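Local atomic coordinates of cystathionine beta-lyase family protein, YNBB B.subtilis ortholog (Clostridium acetobutylicum, PDB entry 3HVY), a protein that probably acts as a pyridoxal-phosphate-dependent carbon-sulfur lyase of the methionine gamma-lyase family, with a putative role in aluminium resistance. Residues Y83-S91 against E223-D232. Sequence-based numbering, arbitrary orientation.
Sequences YANIFNTES and EFVEEKEPTD. With NA (sodium ion), chain X; EDO (1,2-ethanediol), chain Z.
T231 and D232 dock on the end of helix 74-87, closed at N88 by a Schellman motif; in this fold type I PLP-dependent enzyme fold, the contact illustrates how a distant loop can engage a helix end. T231 OG1 donates a hydrogen bond to F87 O over 2.6 Å, in the carbonyl plane and on a lone pair. A chi1 of 49° sets that OG1 between backbone N and carbonyl carbon, leaving T231 CG2 to meet T89 CG2 at 3.5 Å. Beside this bond, N88 ND2 donates almost straight (169°) to the syn lone pair of D232 OD1, 2.8 Å away. The other oxygen, D232 OD2, takes E229 N on its anti lone pair and a water that also donates to I86 O. Deeper in, E229 CG packs obliquely on F87 CE1, and I86 CG2 reaches the edge of the F224 ring. The E229 carboxylate is fixed in turn: OE2 accepts from F224 N within the loop, while OE1, in a salt bridge with R184, ties the loop to the end of strand 177-183. The N88 amide is shared, since its OD1 binds the sodium ion at 2.3 Å alongside N85 O and N85 OD1.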
loop_
_atom_site.group_PDB
_atom_site.type_symbol
_atom_site.label_atom_id
_atom_site.label_comp_id
_atom_site.label_asym_id
_atom_site.label_seq_id
_atom_site.Cartn_x
_atom_site.Cartn_y
_atom_site.Cartn_z
ATOM N N TYR D 83 22.277 4.331 5.605
ATOM C CA TYR D 83 22.293 5.052 6.844
ATOM C C TYR D 83 23.642 4.871 7.569
ATOM O O TYR D 83 24.183 5.832 8.114
ATOM C CB TYR D 83 21.198 4.575 7.771
ATOM C CG TYR D 83 19.869 5.299 7.743
ATOM C CD1 TYR D 83 19.100 5.364 6.604
ATOM C CD2 TYR D 83 19.320 5.824 8.934
ATOM C CE1 TYR D 83 17.792 5.974 6.640
ATOM C CE2 TYR D 83 18.076 6.417 8.964
ATOM C CZ TYR D 83 17.331 6.533 7.812
ATOM O OH TYR D 83 16.067 7.137 7.877
ATOM N N ALA D 84 24.153 3.646 7.640
ATOM C CA ALA D 84 25.467 3.408 8.300
ATOM C C ALA D 84 26.563 4.295 7.639
ATOM O O ALA D 84 27.425 4.917 8.306
ATOM C CB ALA D 84 25.842 1.941 8.219
ATOM N N ASN D 85 26.510 4.382 6.327
ATOM C CA ASN D 85 27.459 5.231 5.596
ATOM C C ASN D 85 27.278 6.717 5.985
ATOM O O ASN D 85 28.247 7.421 6.327
ATOM C CB ASN D 85 27.223 5.067 4.112
ATOM C CG ASN D 85 28.379 5.587 3.264
ATOM O OD1 ASN D 85 29.320 6.224 3.771
ATOM N ND2 ASN D 85 28.343 5.272 1.969
ATOM N N ILE D 86 26.039 7.193 5.991
ATOM C CA ILE D 86 25.760 8.598 6.304
ATOM C C ILE D 86 26.236 8.957 7.716
ATOM O O ILE D 86 26.866 10.004 7.947
ATOM C CB ILE D 86 24.255 8.923 6.156
ATOM C CG1 ILE D 86 23.886 8.873 4.674
ATOM C CG2 ILE D 86 23.912 10.298 6.789
ATOM C CD1 ILE D 86 22.341 8.820 4.389
ATOM N N PHE D 87 25.953 8.069 8.654
ATOM C CA PHE D 87 26.300 8.309 10.046
ATOM C C PHE D 87 27.743 7.926 10.402
ATOM O O PHE D 87 28.188 8.132 11.521
ATOM C CB PHE D 87 25.316 7.564 10.961
ATOM C CG PHE D 87 23.978 8.239 11.084
ATOM C CD1 PHE D 87 23.844 9.387 11.835
ATOM C CD2 PHE D 87 22.859 7.734 10.446
ATOM C CE1 PHE D 87 22.595 10.028 11.976
ATOM C CE2 PHE D 87 21.638 8.349 10.558
ATOM C CZ PHE D 87 21.493 9.501 11.342
ATOM N N ASN D 88 28.439 7.340 9.444
ATOM C CA ASN D 88 29.804 6.830 9.628
ATOM C C ASN D 88 29.907 5.822 10.762
ATOM O O ASN D 88 30.819 5.899 11.600
ATOM C CB ASN D 88 30.785 7.999 9.769
ATOM C CG ASN D 88 30.864 8.820 8.507
ATOM O OD1 ASN D 88 31.085 8.269 7.434
ATOM N ND2 ASN D 88 30.688 10.131 8.618
ATOM N N THR D 89 28.967 4.870 10.757
ATOM C CA THR D 89 28.906 3.805 11.753
ATOM C C THR D 89 29.162 2.459 11.068
ATOM O O THR D 89 29.067 2.350 9.841
ATOM C CB THR D 89 27.518 3.742 12.417
ATOM O OG1 THR D 89 26.498 3.417 11.438
ATOM C CG2 THR D 89 27.217 5.020 13.125
ATOM N N GLU D 90 29.509 1.452 11.844
ATOM C CA GLU D 90 29.626 0.087 11.307
ATOM C C GLU D 90 28.276 -0.428 10.810
ATOM O O GLU D 90 28.194 -1.055 9.775
ATOM C CB GLU D 90 30.108 -0.879 12.377
ATOM C CG GLU D 90 31.530 -0.638 12.802
ATOM C CD GLU D 90 31.938 -1.476 14.004
ATOM O OE1 GLU D 90 31.117 -2.181 14.625
ATOM O OE2 GLU D 90 33.122 -1.431 14.314
ATOM N N SER D 91 27.211 -0.143 11.545
ATOM C CA SER D 91 25.897 -0.672 11.219
ATOM C C SER D 91 24.773 0.296 11.470
ATOM O O SER D 91 24.926 1.323 12.150
ATOM C CB SER D 91 25.576 -1.912 12.077
ATOM O OG SER D 91 26.663 -2.758 12.130
ATOM N N GLU D 223 18.912 15.336 13.280
ATOM C CA GLU D 223 19.521 14.799 12.068
ATOM C C GLU D 223 19.605 15.862 11.047
ATOM O O GLU D 223 18.640 16.554 10.841
ATOM C CB GLU D 223 18.706 13.629 11.501
ATOM C CG GLU D 223 18.496 12.439 12.498
ATOM C CD GLU D 223 17.277 12.574 13.410
ATOM O OE1 GLU D 223 16.583 13.618 13.386
ATOM O OE2 GLU D 223 17.009 11.598 14.165
ATOM N N PHE D 224 20.765 15.977 10.407
ATOM C CA PHE D 224 21.066 16.988 9.370
ATOM C C PHE D 224 20.972 18.464 9.748
ATOM O O PHE D 224 21.057 19.329 8.847
ATOM C CB PHE D 224 20.196 16.747 8.148
ATOM C CG PHE D 224 20.335 15.367 7.582
ATOM C CD1 PHE D 224 21.577 14.840 7.311
ATOM C CD2 PHE D 224 19.214 14.578 7.348
ATOM C CE1 PHE D 224 21.719 13.556 6.789
ATOM C CE2 PHE D 224 19.356 13.263 6.868
ATOM C CZ PHE D 224 20.601 12.778 6.571
ATOM N N VAL D 225 20.864 18.774 11.042
ATOM C CA VAL D 225 20.885 20.147 11.464
ATOM C C VAL D 225 22.333 20.709 11.462
ATOM O O VAL D 225 22.550 21.900 11.226
ATOM C CB VAL D 225 20.186 20.348 12.809
ATOM C CG1 VAL D 225 20.347 21.859 13.259
ATOM C CG2 VAL D 225 18.700 19.914 12.689
ATOM N N GLU D 226 23.305 19.855 11.732
ATOM C CA GLU D 226 24.706 20.209 11.625
ATOM C C GLU D 226 25.320 19.326 10.540
ATOM O O GLU D 226 24.689 18.386 10.033
ATOM C CB GLU D 226 25.440 20.006 12.961
ATOM C CG GLU D 226 24.923 20.885 14.118
ATOM C CD GLU D 226 25.863 20.926 15.317
ATOM O OE1 GLU D 226 27.055 21.123 15.100
ATOM O OE2 GLU D 226 25.413 20.823 16.483
ATOM N N GLU D 227 26.580 19.592 10.228
ATOM C CA GLU D 227 27.290 18.816 9.199
ATOM C C GLU D 227 27.795 17.483 9.728
ATOM O O GLU D 227 28.213 16.622 8.951
ATOM C CB GLU D 227 28.409 19.676 8.566
ATOM C CG GLU D 227 29.625 19.968 9.372
ATOM C CD GLU D 227 29.402 20.759 10.691
ATOM O OE1 GLU D 227 28.362 21.491 10.916
ATOM O OE2 GLU D 227 30.332 20.623 11.521
ATOM N N LYS D 228 27.767 17.319 11.056
ATOM C CA LYS D 228 28.161 16.072 11.711
ATOM C C LYS D 228 27.019 15.586 12.563
ATOM O O LYS D 228 26.126 16.343 12.915
ATOM C CB LYS D 228 29.362 16.268 12.638
ATOM C CG LYS D 228 30.666 16.600 11.959
ATOM C CD LYS D 228 31.860 16.675 12.966
ATOM N N GLU D 229 27.077 14.307 12.890
ATOM C CA GLU D 229 26.147 13.644 13.784
ATOM C C GLU D 229 26.972 13.128 14.986
ATOM O O GLU D 229 28.188 13.183 14.980
ATOM C CB GLU D 229 25.467 12.487 13.030
ATOM C CG GLU D 229 24.607 12.933 11.847
ATOM C CD GLU D 229 23.457 13.826 12.246
ATOM O OE1 GLU D 229 22.976 13.651 13.378
ATOM O OE2 GLU D 229 23.028 14.711 11.424
ATOM N N PRO D 230 26.310 12.711 16.057
ATOM C CA PRO D 230 27.029 12.284 17.282
ATOM C C PRO D 230 27.983 11.107 17.051
ATOM O O PRO D 230 28.991 10.981 17.724
ATOM C CB PRO D 230 25.904 11.924 18.217
ATOM C CG PRO D 230 24.730 12.723 17.710
ATOM C CD PRO D 230 24.857 12.714 16.238
ATOM N N THR D 231 27.665 10.272 16.058
ATOM C CA THR D 231 28.468 9.124 15.694
ATOM C C THR D 231 29.802 9.532 15.057
ATOM O O THR D 231 30.720 8.736 14.948
ATOM C CB THR D 231 27.682 8.189 14.794
ATOM O OG1 THR D 231 27.083 8.929 13.738
ATOM C CG2 THR D 231 26.601 7.490 15.586
ATOM N N ASP D 232 29.887 10.777 14.627
ATOM C CA ASP D 232 31.115 11.344 14.072
ATOM C C ASP D 232 32.022 11.871 15.191
ATOM O O ASP D 232 33.153 12.259 14.929
ATOM C CB ASP D 232 30.793 12.515 13.152
ATOM C CG ASP D 232 30.030 12.092 11.900
ATOM O OD1 ASP D 232 30.531 11.210 11.214
ATOM O OD2 ASP D 232 28.942 12.638 11.585
HETATM NA NA NA X . 30.400 7.424 5.433
HETATM C C1 EDO Z . 30.463 14.007 7.316
HETATM O O1 EDO Z . 30.384 12.637 6.827
HETATM C C2 EDO Z . 30.752 14.164 8.795
HETATM O O2 EDO Z . 32.172 14.338 9.016
HETATM O O HOH W 1 27.546 12.318 9.163
HETATM O O HOH W 2 30.773 5.994 14.366
HETATM O O HOH W 3 32.385 7.893 4.162
HETATM O O HOH W 4 31.103 5.015 6.282
#